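PDB 6SYY: periplasmic cell division protein (SufI) from Aquifex aeolicus, which binds copper ions and probably acts as a laccase-like multicopper oxidase, coupling oxidation of its substrates to the reduction of dioxygen. Local coordinates for residues I149-P160 with L174-E185. Sequence-based numbering, arbitrary orientation.
With CU (copper (II) ion), chain E.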
loop_
_atom_site.group_PDB
_atom_site.type_symbol
_atom_site.label_atom_id
_atom_site.label_comp_id
_atom_site.label_asym_id
_atom_site.label_seq_id
_atom_site.Cartn_x
_atom_site.Cartn_y
_atom_site.Cartn_z
ATOM N N ILE A 149 2.304 12.277 14.036
ATOM C CA ILE A 149 2.316 10.885 13.598
ATOM C C ILE A 149 1.968 10.008 14.798
ATOM O O ILE A 149 2.730 9.943 15.765
ATOM C CB ILE A 149 3.671 10.494 13.004
ATOM C CG1 ILE A 149 4.018 11.409 11.824
ATOM C CG2 ILE A 149 3.663 9.030 12.590
ATOM C CD1 ILE A 149 2.927 11.486 10.778
ATOM N N ILE A 150 0.818 9.333 14.743
ATOM C CA ILE A 150 0.341 8.508 15.845
ATOM C C ILE A 150 0.198 7.045 15.448
ATOM O O ILE A 150 -0.350 6.251 16.211
ATOM C CB ILE A 150 -0.987 9.046 16.414
ATOM C CG1 ILE A 150 -2.080 9.005 15.345
ATOM C CG2 ILE A 150 -0.802 10.462 16.937
ATOM C CD1 ILE A 150 -3.422 9.522 15.820
ATOM N N ASP A 151 0.692 6.669 14.275
ATOM C CA ASP A 151 0.597 5.301 13.797
ATOM C C ASP A 151 1.759 4.452 14.311
ATOM O O ASP A 151 2.820 4.959 14.680
ATOM C CB ASP A 151 0.562 5.282 12.270
ATOM C CG ASP A 151 -0.792 5.679 11.722
ATOM O OD1 ASP A 151 -1.737 4.868 11.837
ATOM O OD2 ASP A 151 -0.918 6.811 11.207
ATOM N N ARG A 152 1.536 3.141 14.334
ATOM C CA ARG A 152 2.568 2.200 14.738
ATOM C C ARG A 152 3.626 2.076 13.652
ATOM O O ARG A 152 3.356 2.297 12.467
ATOM C CB ARG A 152 1.958 0.828 15.014
ATOM C CG ARG A 152 0.696 0.889 15.837
ATOM C CD ARG A 152 -0.004 -0.452 15.890
ATOM N NE ARG A 152 0.756 -1.451 16.631
ATOM C CZ ARG A 152 1.143 -2.619 16.128
ATOM N NH1 ARG A 152 0.844 -2.944 14.879
ATOM N NH2 ARG A 152 1.821 -3.470 16.880
ATOM N N SER A 153 4.838 1.715 14.067
ATOM C CA SER A 153 5.923 1.527 13.116
ATOM C C SER A 153 5.523 0.507 12.062
ATOM O O SER A 153 4.807 -0.454 12.348
ATOM C CB SER A 153 7.191 1.060 13.828
ATOM O OG SER A 153 7.002 -0.218 14.417
ATOM N N GLY A 154 5.976 0.729 10.838
ATOM C CA GLY A 154 5.639 -0.164 9.752
ATOM C C GLY A 154 5.866 0.514 8.415
ATOM O O GLY A 154 6.509 1.558 8.326
ATOM N N THR A 155 5.311 -0.112 7.380
ATOM C CA THR A 155 5.484 0.328 6.003
ATOM C C THR A 155 4.211 1.011 5.519
ATOM O O THR A 155 3.148 0.382 5.448
ATOM C CB THR A 155 5.827 -0.851 5.096
ATOM O OG1 THR A 155 7.015 -1.492 5.576
ATOM C CG2 THR A 155 6.044 -0.372 3.670
ATOM N N TYR A 156 4.325 2.285 5.177
ATOM C CA TYR A 156 3.203 3.072 4.694
ATOM C C TYR A 156 3.508 3.528 3.267
ATOM O O TYR A 156 4.502 3.123 2.664
ATOM C CB TYR A 156 2.909 4.217 5.669
ATOM C CG TYR A 156 2.505 3.700 7.042
ATOM C CD1 TYR A 156 1.167 3.593 7.402
ATOM C CD2 TYR A 156 3.465 3.285 7.965
ATOM C CE1 TYR A 156 0.794 3.106 8.647
ATOM C CE2 TYR A 156 3.103 2.796 9.212
ATOM C CZ TYR A 156 1.766 2.710 9.547
ATOM O OH TYR A 156 1.401 2.228 10.786
ATOM N N PHE A 157 2.641 4.373 2.727
ATOM C CA PHE A 157 2.480 4.483 1.282
ATOM C C PHE A 157 1.965 5.883 0.980
ATOM O O PHE A 157 0.937 6.289 1.525
ATOM C CB PHE A 157 1.495 3.393 0.815
ATOM C CG PHE A 157 1.321 3.275 -0.680
ATOM C CD1 PHE A 157 2.227 3.830 -1.567
ATOM C CD2 PHE A 157 0.225 2.585 -1.192
ATOM C CE1 PHE A 157 2.043 3.703 -2.941
ATOM C CE2 PHE A 157 0.033 2.455 -2.558
ATOM C CZ PHE A 157 0.944 3.016 -3.435
ATOM N N TYR A 158 2.677 6.639 0.148
ATOM C CA TYR A 158 2.182 7.939 -0.292
ATOM C C TYR A 158 2.024 7.936 -1.803
ATOM O O TYR A 158 2.903 7.460 -2.529
ATOM C CB TYR A 158 3.077 9.098 0.172
ATOM C CG TYR A 158 4.485 9.181 -0.378
ATOM C CD1 TYR A 158 4.781 10.007 -1.452
ATOM C CD2 TYR A 158 5.531 8.495 0.222
ATOM C CE1 TYR A 158 6.080 10.124 -1.933
ATOM C CE2 TYR A 158 6.828 8.601 -0.252
ATOM C CZ TYR A 158 7.095 9.417 -1.332
ATOM O OH TYR A 158 8.380 9.528 -1.816
ATOM N N HIS A 159 0.889 8.449 -2.264
ATOM C CA HIS A 159 0.512 8.411 -3.667
ATOM C C HIS A 159 -0.598 9.427 -3.878
ATOM O O HIS A 159 -1.247 9.848 -2.913
ATOM C CB HIS A 159 0.059 6.998 -4.085
ATOM C CG HIS A 159 -1.197 6.530 -3.413
ATOM N ND1 HIS A 159 -2.449 6.985 -3.769
ATOM C CD2 HIS A 159 -1.393 5.632 -2.419
ATOM C CE1 HIS A 159 -3.362 6.392 -3.018
ATOM N NE2 HIS A 159 -2.747 5.567 -2.190
ATOM N N PRO A 160 -0.829 9.858 -5.115
ATOM C CA PRO A 160 -1.845 10.888 -5.349
ATOM C C PRO A 160 -3.254 10.339 -5.198
ATOM O O PRO A 160 -3.513 9.141 -5.342
ATOM C CB PRO A 160 -1.576 11.337 -6.787
ATOM C CG PRO A 160 -0.921 10.169 -7.413
ATOM C CD PRO A 160 -0.104 9.519 -6.347
ATOM N N LEU A 174 3.951 8.602 -9.603
ATOM C CA LEU A 174 3.746 9.201 -8.284
ATOM C C LEU A 174 3.395 8.085 -7.307
ATOM O O LEU A 174 2.234 7.705 -7.149
ATOM C CB LEU A 174 2.670 10.278 -8.333
ATOM C CG LEU A 174 2.972 11.476 -9.231
ATOM C CD1 LEU A 174 1.872 12.535 -9.123
ATOM C CD2 LEU A 174 4.339 12.056 -8.894
ATOM N N ALA A 175 4.424 7.541 -6.658
ATOM C CA ALA A 175 4.264 6.489 -5.664
ATOM C C ALA A 175 5.548 6.395 -4.855
ATOM O O ALA A 175 6.647 6.417 -5.417
ATOM C CB ALA A 175 3.944 5.128 -6.304
ATOM N N GLY A 176 5.400 6.287 -3.541
ATOM C CA GLY A 176 6.552 6.180 -2.668
ATOM C C GLY A 176 6.189 5.462 -1.389
ATOM O O GLY A 176 5.015 5.362 -1.014
ATOM N N MET A 177 7.225 4.969 -0.717
ATOM C CA MET A 177 7.091 4.240 0.534
ATOM C C MET A 177 7.434 5.142 1.715
ATOM O O MET A 177 8.313 6.004 1.621
ATOM C CB MET A 177 7.997 3.003 0.538
ATOM C CG MET A 177 8.074 2.275 1.874
ATOM S SD MET A 177 9.106 0.791 1.843
ATOM C CE MET A 177 8.149 -0.285 0.771
ATOM N N ILE A 178 6.721 4.933 2.820
ATOM C CA ILE A 178 6.990 5.568 4.105
ATOM C C ILE A 178 7.346 4.477 5.106
ATOM O O ILE A 178 6.696 3.425 5.143
ATOM C CB ILE A 178 5.771 6.381 4.593
ATOM C CG1 ILE A 178 5.466 7.528 3.631
ATOM C CG2 ILE A 178 5.987 6.899 6.014
ATOM C CD1 ILE A 178 4.179 8.258 3.952
ATOM N N ILE A 179 8.379 4.719 5.911
ATOM C CA ILE A 179 8.739 3.828 7.012
ATOM C C ILE A 179 8.632 4.613 8.310
ATOM O O ILE A 179 9.402 5.557 8.539
ATOM C CB ILE A 179 10.143 3.235 6.856
ATOM C CG1 ILE A 179 10.179 2.225 5.711
ATOM C CG2 ILE A 179 10.562 2.563 8.151
ATOM C CD1 ILE A 179 11.557 1.645 5.475
ATOM N N ILE A 180 7.692 4.217 9.165
ATOM C CA ILE A 180 7.562 4.779 10.504
ATOM C C ILE A 180 8.338 3.902 11.470
ATOM O O ILE A 180 8.363 2.672 11.336
ATOM C CB ILE A 180 6.081 4.891 10.914
ATOM C CG1 ILE A 180 5.351 5.883 10.014
ATOM C CG2 ILE A 180 5.954 5.325 12.364
ATOM C CD1 ILE A 180 3.894 6.068 10.387
ATOM N N GLU A 181 8.990 4.535 12.438
ATOM C CA GLU A 181 9.745 3.834 13.461
ATOM C C GLU A 181 9.185 4.175 14.833
ATOM O O GLU A 181 8.815 5.325 15.099
ATOM C CB GLU A 181 11.228 4.195 13.383
ATOM C CG GLU A 181 11.889 3.746 12.088
ATOM C CD GLU A 181 13.339 4.176 11.989
ATOM O OE1 GLU A 181 13.617 5.385 12.157
ATOM O OE2 GLU A 181 14.202 3.304 11.750
ATOM N N ASP A 182 9.095 3.162 15.687
ATOM C CA ASP A 182 8.760 3.345 17.092
ATOM C C ASP A 182 9.690 2.448 17.899
ATOM O O ASP A 182 10.655 1.888 17.371
ATOM C CB ASP A 182 7.269 3.070 17.358
ATOM C CG ASP A 182 6.847 1.628 17.044
ATOM O OD1 ASP A 182 7.701 0.719 16.991
ATOM O OD2 ASP A 182 5.634 1.402 16.833
ATOM N N GLU A 183 9.385 2.294 19.187
ATOM C CA GLU A 183 10.248 1.501 20.052
ATOM C C GLU A 183 10.252 0.027 19.654
ATOM O O GLU A 183 11.285 -0.642 19.786
ATOM C CB GLU A 183 9.814 1.677 21.507
ATOM C CG GLU A 183 10.762 1.068 22.528
ATOM C CD GLU A 183 10.353 1.378 23.956
ATOM O OE1 GLU A 183 9.340 2.085 24.143
ATOM O OE2 GLU A 183 11.045 0.918 24.889
ATOM N N ASP A 184 9.125 -0.493 19.154
ATOM C CA ASP A 184 9.083 -1.890 18.723
ATOM C C ASP A 184 10.003 -2.130 17.537
ATOM O O ASP A 184 10.711 -3.144 17.484
ATOM C CB ASP A 184 7.656 -2.302 18.364
ATOM C CG ASP A 184 6.802 -2.569 19.579
ATOM O OD1 ASP A 184 7.365 -2.964 20.622
ATOM O OD2 ASP A 184 5.567 -2.392 19.484
ATOM N N GLU A 185 9.990 -1.216 16.564
ATOM C CA GLU A 185 10.915 -1.317 15.442
ATOM C C GLU A 185 12.359 -1.211 15.913
ATOM O O GLU A 185 13.249 -1.871 15.361
ATOM C CB GLU A 185 10.606 -0.236 14.407
ATOM C CG GLU A 185 11.599 -0.173 13.255
ATOM C CD GLU A 185 11.614 -1.438 12.417
ATOM O OE1 GLU A 185 10.595 -2.163 12.404
ATOM O OE2 GLU A 185 12.649 -1.708 11.767
HETATM CU CU CU E . -3.607 4.201 -1.338
HETATM O O HOH W 1 7.824 -1.963 12.293
#
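Gly154, Tyr156 and Tyr158 pair with Ile180, Ile178 and Gly176 through six backbone hydrogen bonds, joining strands 154-160 and 176-181 as an antiparallel ladder. The shortest rung runs from Tyr156 N to Ile178 O, 2.6 Å. CA-H...O contacts fill the intervening positions, such as Ile179 CA to Gly154 O.

Where the ladder ends, Asp182 takes over from the backbone. Its OD2 accepts from Ser153 N at 2.9 Å and its OD1 from Ser153 OG at 2.8 Å, both donors standing above the carboxylate plane. OD1 also receives Glu185 N, nearly along its C-O axis, so one N-cap carboxylate ties the start of helix 183-192 to the turn before strand 154-160. A water bridges Ser153 OG and Glu185 OE1, the latter salt-bridged to Arg249.

Aromatic contacts line one side of the ladder. Tyr158 CG stands between its backbone N and carbonyl carbon (chi1 65°), which lays the ring over Gly176, whose CA lies over its face, 3.7 Å from the ring centroid, a CH-pi contact. Ile178 CG1 meets the ring's edge at CD2. Ile180 CD1 sits over a face of the Tyr156 ring, 3.6 Å from CE2, and also touches Ile149 CG2; Tyr156 OH donates a hydrogen bond to Arg152 O. On the other side, Thr155 CG2 meets Met177 CE, and Gly176 O approaches the Phe157 ring in plane, at CD1.

Beyond Phe157, His159 NE2 binds copper at 1.8 Å, alongside His120 and His510; its ND1 donates to Pro160 O, which would fix the imidazole's rotation. Strand 176-181 is central in a five-stranded cupredoxin-type sheet, with 154-160 between it and edge strand 117-120 and strand 94-98 on its other flank, while strand 247-254 covers Phe157 and Met177.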